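PDB 2PN0: prokaryotic transcription elongation factor GreA/GreB from Nitrosomonas europaea, which probably binds RNA polymerase, as a member of the GreA/GreB family of transcription elongation factors with an Rnk-type N-terminal region. Local coordinates for residues Pro54-Glu68 against Gly117-Tyr129. Residues are numbered along the deposited sequence; the frame is centred on the assembly and turned at random. Where two conformers were deposited one is given.
Sequences PTVVTMNSTVRFRVE and GGVLRVRIVEVTY
Strands Thr-62–Val-67 and Val-119–Thr-128 pair antiparallel, their axes 4.4 Å apart at closest approach and their directions 140° apart, and a classic beta bulge interrupts the register where Val-125 and Glu-126 both face Arg-64. The pair illustrates how one extra residue in a strand is absorbed within the three-stranded sheet of a GreA/GreB C-terminal domain, in which Val-119–Thr-128 is the middle strand. At the bulge, Arg-64 O accepts a 2.7 Å hydrogen bond from Val-125 N and a weak one from Glu-126 N, while Arg-64 N returns a nearly straight bond (175°) to Glu-126 O. Beyond it, Arg-66 and Arg-123 exchange two backbone bonds.

The bulge turns Val-125 toward the partner strand, where its two methyls divide the work: CG2 lies against the Arg-64 side chain, 3.5 Å from Arg-64 CB, and CG1, in the Arg-66 conformer given, lies over one face of the Arg-66 guanidinium, 3.5 Å from Arg-66 NH1. The Arg-64 chain runs extended past CG2, and its NH1 hydrogen-bonds to OD2 of the cysteinesulfonic acid at position 75.

Val-63, Phe-65, Val-67, Val-122 and Ile-124 share the other, buried face. At chi1 -64° Ile-124 puts CG1 opposite its carbonyl carbon and CG2 opposite its backbone nitrogen; CG2 then meets Val-63 CG1 at 3.6 Å and CG1 lies beside Phe-65 CE1. An alanine here would lose both contacts and is likely to open a gap beside Val-63 and Phe-65. The ring is also covered on one face by Val-63 CG1, and Val-122 CG2 approaches it obliquely, 3.5 Å from Phe-65 CD1.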
loop_
_atom_site.group_PDB
_atom_site.type_symbol
_atom_site.label_atom_id
_atom_site.label_comp_id
_atom_site.label_asym_id
_atom_site.label_seq_id
_atom_site.Cartn_x
_atom_site.Cartn_y
_atom_site.Cartn_z
ATOM N N PRO A 54 7.816 -15.873 17.174
ATOM C CA PRO A 54 6.599 -16.114 16.356
ATOM C C PRO A 54 5.690 -14.896 16.189
ATOM O O PRO A 54 4.863 -14.856 15.286
ATOM C CB PRO A 54 5.851 -17.218 17.133
ATOM C CG PRO A 54 6.462 -17.222 18.509
ATOM C CD PRO A 54 7.877 -16.790 18.336
ATOM N N THR A 55 5.886 -13.900 17.040
ATOM C CA THR A 55 5.078 -12.679 17.019
ATOM C C THR A 55 5.662 -11.594 16.131
ATOM O O THR A 55 5.032 -10.531 15.979
ATOM C CB THR A 55 4.987 -12.077 18.403
ATOM O OG1 THR A 55 6.313 -12.015 18.955
ATOM C CG2 THR A 55 4.071 -12.909 19.303
ATOM N N VAL A 56 6.861 -11.827 15.573
ATOM C CA VAL A 56 7.539 -10.863 14.663
ATOM C C VAL A 56 7.175 -11.128 13.195
ATOM O O VAL A 56 7.187 -12.283 12.747
ATOM C CB VAL A 56 9.104 -10.881 14.881
ATOM C CG1 VAL A 56 9.856 -10.106 13.750
ATOM C CG2 VAL A 56 9.451 -10.322 16.240
ATOM N N VAL A 57 6.860 -10.050 12.451
ATOM C CA VAL A 57 6.498 -10.147 11.030
ATOM C C VAL A 57 7.740 -10.378 10.166
ATOM O O VAL A 57 8.639 -9.546 10.121
ATOM C CB VAL A 57 5.771 -8.868 10.542
ATOM C CG1 VAL A 57 5.411 -9.017 9.056
ATOM C CG2 VAL A 57 4.479 -8.682 11.335
ATOM N N THR A 58 7.767 -11.525 9.499
ATOM C CA THR A 58 8.837 -11.877 8.588
ATOM C C THR A 58 8.270 -11.981 7.182
ATOM O O THR A 58 7.059 -11.955 6.978
ATOM C CB THR A 58 9.493 -13.224 8.980
ATOM O OG1 THR A 58 8.498 -14.271 8.981
ATOM C CG2 THR A 58 10.083 -13.097 10.356
HETATM N N MSE A 59 9.138 -12.116 6.198
HETATM C CA MSE A 59 8.644 -12.449 4.844
HETATM C C MSE A 59 7.766 -13.711 4.952
HETATM O O MSE A 59 8.082 -14.651 5.723
HETATM C CB MSE A 59 9.826 -12.651 3.886
HETATM C CG MSE A 59 10.659 -11.378 3.619
HETATM SE SE MSE A 59 9.557 -9.857 2.984
HETATM C CE MSE A 59 8.734 -10.739 1.461
ATOM N N ASN A 60 6.655 -13.716 4.209
ATOM C CA ASN A 60 5.703 -14.835 4.155
ATOM C C ASN A 60 4.870 -15.069 5.421
ATOM O O ASN A 60 4.179 -16.104 5.521
ATOM C CB ASN A 60 6.386 -16.131 3.647
ATOM C CG ASN A 60 6.865 -15.995 2.218
ATOM O OD1 ASN A 60 6.086 -15.617 1.350
ATOM N ND2 ASN A 60 8.144 -16.333 1.955
ATOM N N SER A 61 4.963 -14.124 6.370
ATOM C CA SER A 61 4.091 -14.106 7.569
ATOM C C SER A 61 2.688 -13.689 7.133
ATOM O O SER A 61 2.527 -12.806 6.280
ATOM C CB SER A 61 4.574 -13.081 8.631
ATOM O OG SER A 61 5.694 -13.601 9.340
ATOM N N THR A 62 1.665 -14.280 7.759
ATOM C CA THR A 62 0.296 -13.755 7.625
ATOM C C THR A 62 -0.005 -12.924 8.867
ATOM O O THR A 62 0.175 -13.419 9.991
ATOM C CB THR A 62 -0.736 -14.902 7.457
ATOM O OG1 THR A 62 -0.481 -15.537 6.210
ATOM C CG2 THR A 62 -2.161 -14.367 7.432
ATOM N N VAL A 63 -0.395 -11.668 8.644
ATOM C CA VAL A 63 -0.653 -10.724 9.710
ATOM C C VAL A 63 -2.158 -10.536 9.809
ATOM O O VAL A 63 -2.820 -10.207 8.823
ATOM C CB VAL A 63 0.086 -9.380 9.433
ATOM C CG1 VAL A 63 -0.070 -8.396 10.606
ATOM C CG2 VAL A 63 1.586 -9.622 9.136
ATOM N N ARG A 64 -2.696 -10.765 11.010
ATOM C CA ARG A 64 -4.118 -10.527 11.285
ATOM C C ARG A 64 -4.268 -9.177 11.956
ATOM O O ARG A 64 -3.567 -8.914 12.932
ATOM C CB ARG A 64 -4.658 -11.622 12.210
ATOM C CG ARG A 64 -6.121 -11.506 12.492
ATOM C CD ARG A 64 -6.628 -12.843 12.930
ATOM N NE ARG A 64 -8.021 -12.867 13.312
ATOM C CZ ARG A 64 -9.073 -12.776 12.489
ATOM N NH1 ARG A 64 -8.926 -12.580 11.181
ATOM N NH2 ARG A 64 -10.307 -12.863 12.995
ATOM N N PHE A 65 -5.164 -8.338 11.439
ATOM C CA PHE A 65 -5.356 -6.987 11.935
ATOM C C PHE A 65 -6.759 -6.787 12.433
ATOM O O PHE A 65 -7.703 -7.355 11.863
ATOM C CB PHE A 65 -5.236 -5.971 10.790
ATOM C CG PHE A 65 -3.901 -5.934 10.129
ATOM C CD1 PHE A 65 -2.881 -5.117 10.633
ATOM C CD2 PHE A 65 -3.671 -6.699 8.976
ATOM C CE1 PHE A 65 -1.642 -5.051 10.011
ATOM C CE2 PHE A 65 -2.402 -6.672 8.333
ATOM C CZ PHE A 65 -1.405 -5.824 8.850
ATOM N N ARG A 66 -6.927 -5.959 13.470
ATOM C CA ARG A 66 -8.257 -5.484 13.849
ATOM C C ARG A 66 -8.316 -3.970 13.640
ATOM O O ARG A 66 -7.394 -3.249 14.041
ATOM C CB ARG A 66 -8.632 -5.831 15.297
ATOM C CG ARG A 66 -10.137 -5.645 15.581
ATOM C CD ARG A 66 -10.552 -5.847 17.046
ATOM N NE ARG A 66 -10.281 -7.201 17.549
ATOM C CZ ARG A 66 -9.248 -7.515 18.335
ATOM N NH1 ARG A 66 -8.372 -6.574 18.705
ATOM N NH2 ARG A 66 -9.078 -8.772 18.746
ATOM N N VAL A 67 -9.380 -3.509 12.997
ATOM C CA VAL A 67 -9.569 -2.077 12.819
ATOM C C VAL A 67 -10.059 -1.511 14.143
ATOM O O VAL A 67 -10.950 -2.084 14.802
ATOM C CB VAL A 67 -10.559 -1.754 11.684
ATOM C CG1 VAL A 67 -10.107 -2.407 10.378
ATOM C CG2 VAL A 67 -11.916 -2.228 12.041
ATOM N N GLU A 68 -9.490 -0.392 14.575
ATOM C CA GLU A 68 -9.983 0.139 15.844
ATOM C C GLU A 68 -11.446 0.609 15.843
ATOM O O GLU A 68 -12.171 0.261 16.782
ATOM C CB GLU A 68 -9.008 1.097 16.551
ATOM C CG GLU A 68 -8.705 2.405 15.856
ATOM C CD GLU A 68 -8.531 3.524 16.862
ATOM O OE1 GLU A 68 -9.285 4.492 16.744
ATOM O OE2 GLU A 68 -7.688 3.439 17.790
ATOM N N GLY A 117 -11.154 9.956 2.744
ATOM C CA GLY A 117 -10.546 10.794 3.765
ATOM C C GLY A 117 -10.600 10.109 5.112
ATOM O O GLY A 117 -11.471 9.260 5.376
ATOM N N GLY A 118 -9.641 10.460 5.957
ATOM C CA GLY A 118 -9.512 9.835 7.285
ATOM C C GLY A 118 -8.403 8.792 7.286
ATOM O O GLY A 118 -7.705 8.589 6.249
ATOM N N VAL A 119 -8.226 8.143 8.428
ATOM C CA VAL A 119 -7.244 7.088 8.515
ATOM C C VAL A 119 -7.888 5.820 9.017
ATOM O O VAL A 119 -8.837 5.861 9.840
ATOM C CB VAL A 119 -6.033 7.424 9.405
ATOM C CG1 VAL A 119 -5.239 8.573 8.801
ATOM C CG2 VAL A 119 -6.484 7.777 10.806
ATOM N N LEU A 120 -7.399 4.712 8.486
ATOM C CA LEU A 120 -7.738 3.405 8.994
ATOM C C LEU A 120 -6.621 3.064 9.956
ATOM O O LEU A 120 -5.467 2.877 9.547
ATOM C CB LEU A 120 -7.762 2.386 7.863
ATOM C CG LEU A 120 -8.046 0.965 8.351
ATOM C CD1 LEU A 120 -9.478 0.900 8.949
ATOM C CD2 LEU A 120 -7.895 0.016 7.219
ATOM N N ARG A 121 -6.946 2.979 11.240
ATOM C CA ARG A 121 -5.941 2.596 12.230
ATOM C C ARG A 121 -6.182 1.140 12.726
ATOM O O ARG A 121 -7.293 0.802 13.176
ATOM C CB ARG A 121 -5.948 3.551 13.435
ATOM C CG ARG A 121 -4.793 3.246 14.430
ATOM C CD ARG A 121 -4.660 4.391 15.447
ATOM N NE ARG A 121 -3.566 4.174 16.390
ATOM C CZ ARG A 121 -2.268 4.367 16.128
ATOM N NH1 ARG A 121 -1.856 4.784 14.927
ATOM N NH2 ARG A 121 -1.366 4.088 17.079
ATOM N N VAL A 122 -5.158 0.306 12.635
ATOM C CA VAL A 122 -5.322 -1.133 12.879
ATOM C C VAL A 122 -4.274 -1.610 13.871
ATOM O O VAL A 122 -3.199 -1.009 13.981
ATOM C CB VAL A 122 -5.216 -1.971 11.586
ATOM C CG1 VAL A 122 -6.402 -1.646 10.632
ATOM C CG2 VAL A 122 -3.840 -1.744 10.837
ATOM N N ARG A 123 -4.600 -2.692 14.589
ATOM C CA ARG A 123 -3.617 -3.306 15.450
ATOM C C ARG A 123 -3.351 -4.703 14.951
ATOM O O ARG A 123 -4.271 -5.397 14.538
ATOM C CB ARG A 123 -4.167 -3.386 16.887
ATOM C CG ARG A 123 -3.218 -4.049 17.887
ATOM C CD ARG A 123 -3.957 -4.277 19.224
ATOM N NE ARG A 123 -4.355 -3.002 19.826
ATOM C CZ ARG A 123 -5.122 -2.900 20.913
ATOM N NH1 ARG A 123 -5.595 -4.011 21.491
ATOM N NH2 ARG A 123 -5.433 -1.699 21.414
ATOM N N ILE A 124 -2.098 -5.129 15.033
ATOM C CA ILE A 124 -1.769 -6.489 14.671
ATOM C C ILE A 124 -2.201 -7.411 15.791
ATOM O O ILE A 124 -1.676 -7.333 16.911
ATOM C CB ILE A 124 -0.255 -6.672 14.414
ATOM C CG1 ILE A 124 0.196 -5.816 13.195
ATOM C CG2 ILE A 124 0.067 -8.191 14.242
ATOM C CD1 ILE A 124 1.689 -5.748 12.988
ATOM N N VAL A 125 -3.180 -8.266 15.491
ATOM C CA VAL A 125 -3.765 -9.127 16.512
ATOM C C VAL A 125 -3.031 -10.476 16.609
ATOM O O VAL A 125 -2.961 -11.082 17.712
ATOM C CB VAL A 125 -5.319 -9.277 16.367
ATOM C CG1 VAL A 125 -5.992 -7.947 16.543
ATOM C CG2 VAL A 125 -5.702 -9.865 15.082
ATOM N N GLU A 126 -2.437 -10.907 15.500
ATOM C CA GLU A 126 -1.754 -12.216 15.416
ATOM C C GLU A 126 -0.832 -12.260 14.222
ATOM O O GLU A 126 -1.110 -11.653 13.185
ATOM C CB GLU A 126 -2.792 -13.339 15.272
ATOM C CG GLU A 126 -2.220 -14.759 15.444
ATOM C CD GLU A 126 -3.263 -15.846 15.469
ATOM O OE1 GLU A 126 -4.475 -15.568 15.282
ATOM O OE2 GLU A 126 -2.845 -17.009 15.653
ATOM N N VAL A 127 0.264 -12.996 14.372
ATOM C CA VAL A 127 1.204 -13.245 13.270
ATOM C C VAL A 127 1.309 -14.767 13.121
ATOM O O VAL A 127 1.433 -15.459 14.115
ATOM C CB VAL A 127 2.565 -12.636 13.613
ATOM C CG1 VAL A 127 3.577 -12.954 12.533
ATOM C CG2 VAL A 127 2.434 -11.099 13.775
ATOM N N THR A 128 1.230 -15.283 11.897
ATOM C CA THR A 128 1.295 -16.721 11.665
ATOM C C THR A 128 2.180 -16.972 10.450
ATOM O O THR A 128 2.149 -16.224 9.486
ATOM C CB THR A 128 -0.098 -17.293 11.401
ATOM O OG1 THR A 128 -0.704 -16.556 10.335
ATOM C CG2 THR A 128 -0.977 -17.182 12.647
ATOM N N TYR A 129 2.997 -18.018 10.503
ATOM C CA TYR A 129 3.889 -18.233 9.397
ATOM C C TYR A 129 3.307 -19.233 8.413
ATOM O O TYR A 129 2.570 -20.127 8.814
ATOM C CB TYR A 129 5.308 -18.588 9.838
ATOM C CG TYR A 129 6.132 -18.916 8.623
ATOM C CD1 TYR A 129 6.588 -17.896 7.772
ATOM C CD2 TYR A 129 6.392 -20.252 8.269
ATOM C CE1 TYR A 129 7.313 -18.197 6.630
ATOM C CE2 TYR A 129 7.112 -20.562 7.129
ATOM C CZ TYR A 129 7.572 -19.535 6.315
ATOM O OH TYR A 129 8.289 -19.837 5.179
HETATM O O HOH W 1 -2.042 -14.428 11.626
#